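Long-range contact in 19 kDa protein (Carnation Italian ringspot virus, PDB 1RPU), which suppresses RNA-mediated gene silencing by binding short interfering RNAs as a homodimer that selects them by the length of their duplex: residues R85-W90 and M136-K141. Residues are numbered along the deposited sequence; the frame is centred on the assembly and turned at random.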
loop_
_atom_site.group_PDB
_atom_site.type_symbol
_atom_site.label_atom_id
_atom_site.label_comp_id
_atom_site.label_asym_id
_atom_site.label_seq_id
_atom_site.Cartn_x
_atom_site.Cartn_y
_atom_site.Cartn_z
ATOM N N ARG C 85 0.221 13.640 17.029
ATOM C CA ARG C 85 0.479 12.651 18.058
ATOM C C ARG C 85 0.689 11.241 17.497
ATOM O O ARG C 85 1.697 10.601 17.792
ATOM C CB ARG C 85 -0.671 12.656 19.055
ATOM C CG ARG C 85 -0.559 11.625 20.166
ATOM C CD ARG C 85 -1.814 11.628 21.019
ATOM N NE ARG C 85 -2.838 10.750 20.477
ATOM C CZ ARG C 85 -2.833 9.429 20.637
ATOM N NH1 ARG C 85 -1.851 8.853 21.331
ATOM N NH2 ARG C 85 -3.804 8.680 20.110
ATOM N N VAL C 86 -0.244 10.755 16.682
ATOM C CA VAL C 86 -0.117 9.415 16.133
ATOM C C VAL C 86 1.020 9.317 15.103
ATOM O O VAL C 86 1.542 8.233 14.858
ATOM C CB VAL C 86 -1.469 8.933 15.523
ATOM C CG1 VAL C 86 -2.582 9.192 16.511
ATOM C CG2 VAL C 86 -1.774 9.641 14.219
ATOM N N LEU C 87 1.420 10.436 14.501
ATOM C CA LEU C 87 2.522 10.384 13.534
ATOM C C LEU C 87 3.810 10.041 14.256
ATOM O O LEU C 87 4.801 9.680 13.625
ATOM C CB LEU C 87 2.688 11.717 12.775
ATOM C CG LEU C 87 1.778 11.873 11.541
ATOM C CD1 LEU C 87 2.143 13.089 10.739
ATOM C CD2 LEU C 87 1.931 10.636 10.652
ATOM N N GLY C 88 3.796 10.148 15.583
ATOM C CA GLY C 88 4.986 9.825 16.358
ATOM C C GLY C 88 4.976 8.384 16.849
ATOM O O GLY C 88 5.812 7.967 17.653
ATOM N N SER C 89 3.993 7.639 16.358
ATOM C CA SER C 89 3.786 6.241 16.674
ATOM C C SER C 89 5.082 5.459 16.414
ATOM O O SER C 89 5.401 4.492 17.121
ATOM C CB SER C 89 2.647 5.729 15.789
ATOM O OG SER C 89 2.329 4.385 16.046
ATOM N N TRP C 90 5.812 5.869 15.379
ATOM C CA TRP C 90 7.085 5.239 15.037
ATOM C C TRP C 90 7.923 6.195 14.207
ATOM O O TRP C 90 7.431 7.211 13.738
ATOM C CB TRP C 90 6.889 3.927 14.271
ATOM C CG TRP C 90 6.084 4.064 13.040
ATOM C CD1 TRP C 90 4.729 3.953 12.934
ATOM C CD2 TRP C 90 6.564 4.380 11.735
ATOM N NE1 TRP C 90 4.336 4.181 11.644
ATOM C CE2 TRP C 90 5.443 4.447 10.884
ATOM C CE3 TRP C 90 7.835 4.614 11.196
ATOM C CZ2 TRP C 90 5.550 4.740 9.514
ATOM C CZ3 TRP C 90 7.944 4.908 9.829
ATOM C CH2 TRP C 90 6.804 4.968 9.007
ATOM N N MET C 136 8.280 5.800 2.349
ATOM C CA MET C 136 6.980 5.558 1.739
ATOM C C MET C 136 5.923 5.387 2.817
ATOM O O MET C 136 4.826 5.937 2.708
ATOM C CB MET C 136 7.000 4.290 0.875
ATOM C CG MET C 136 7.664 4.439 -0.469
ATOM S SD MET C 136 6.872 5.720 -1.442
ATOM C CE MET C 136 5.171 5.169 -1.535
ATOM N N ALA C 137 6.251 4.621 3.853
ATOM C CA ALA C 137 5.301 4.378 4.922
ATOM C C ALA C 137 4.901 5.646 5.653
ATOM O O ALA C 137 3.725 5.855 5.920
ATOM C CB ALA C 137 5.853 3.357 5.918
ATOM N N ILE C 138 5.855 6.507 5.977
ATOM C CA ILE C 138 5.469 7.697 6.709
ATOM C C ILE C 138 4.597 8.582 5.847
ATOM O O ILE C 138 3.658 9.178 6.336
ATOM C CB ILE C 138 6.714 8.494 7.261
ATOM C CG1 ILE C 138 6.230 9.598 8.217
ATOM C CG2 ILE C 138 7.560 9.089 6.125
ATOM C CD1 ILE C 138 5.515 9.061 9.466
ATOM N N ARG C 139 4.883 8.662 4.556
ATOM C CA ARG C 139 4.068 9.485 3.667
ATOM C C ARG C 139 2.671 8.873 3.475
ATOM O O ARG C 139 1.664 9.577 3.591
ATOM C CB ARG C 139 4.749 9.657 2.316
ATOM C CG ARG C 139 6.108 10.289 2.415
ATOM C CD ARG C 139 6.472 11.000 1.131
ATOM N NE ARG C 139 5.458 11.996 0.788
ATOM C CZ ARG C 139 5.496 12.753 -0.304
ATOM N NH1 ARG C 139 6.507 12.630 -1.157
ATOM N NH2 ARG C 139 4.515 13.618 -0.551
ATOM N N SER C 140 2.602 7.572 3.200
ATOM C CA SER C 140 1.311 6.931 3.037
ATOM C C SER C 140 0.507 7.178 4.295
ATOM O O SER C 140 -0.653 7.561 4.247
ATOM C CB SER C 140 1.484 5.441 2.807
ATOM O OG SER C 140 2.234 5.218 1.619
ATOM N N LYS C 141 1.131 6.984 5.439
ATOM C CA LYS C 141 0.436 7.220 6.691
ATOM C C LYS C 141 -0.236 8.612 6.725
ATOM O O LYS C 141 -1.440 8.706 6.954
ATOM C CB LYS C 141 1.406 7.066 7.871
ATOM C CG LYS C 141 0.762 7.247 9.246
ATOM C CD LYS C 141 1.685 6.765 10.357
ATOM C CE LYS C 141 1.017 6.849 11.712
ATOM N NZ LYS C 141 1.831 6.169 12.757
HETATM O O HOH W 1 4.611 7.165 12.085
#
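K141 reaches from helix 130-145 between L87 and W90 of segment 85-90, where helix 80-86 gives way to a loop. The side chain leaves the backbone with CG anti to N (chi1 -178°) and stays extended to its tip, which carries the ammonium along the isobutyl group of L87 to the pyrrole side of the W90 indole; both of these side chains run in the opposite direction to the lysine. A water joins the polar end: it accepts from K141 NZ at 3.0 Å and donates to L87 O, a firmer link than the hydrogen bond that NZ probably donates to V86 O, whose position is less certain. E61 on strand 58-65 forms a salt bridge with K141 NZ and a hydrogen bond with S89 OG; its negative charge probably helps to offset the buried ammonium.

The tight part of the interface lies at the far end of the W90 ring. W90 CH2 comes within 3.6 Å of A137 CB. The backbone N of I138 sits at the ring edge, near its plane, 3.5 Å from W90 CH2. W90 chi1 of 56° sets CG between its own N and carbonyl carbon and aims the six-membered ring at the helix. Packing is looser beside L87 and I138, both partly exposed: L87 CD2 touches K141 CG at 3.9 Å and I138 CD1 at 4.1 Å. That methyl of I138 also lies over one face of the indole, offset toward its rim, as does the water.

This largely buried contact joins helix 80-86 and the loop that follows it to helix 130-145, both packed against the antiparallel sheet of the p19 core. W63 meets W90 edge-to-face, Y112 on strand 109-116 touches A137 and K141, and beyond them M136 and S140 pack on strand 119-126.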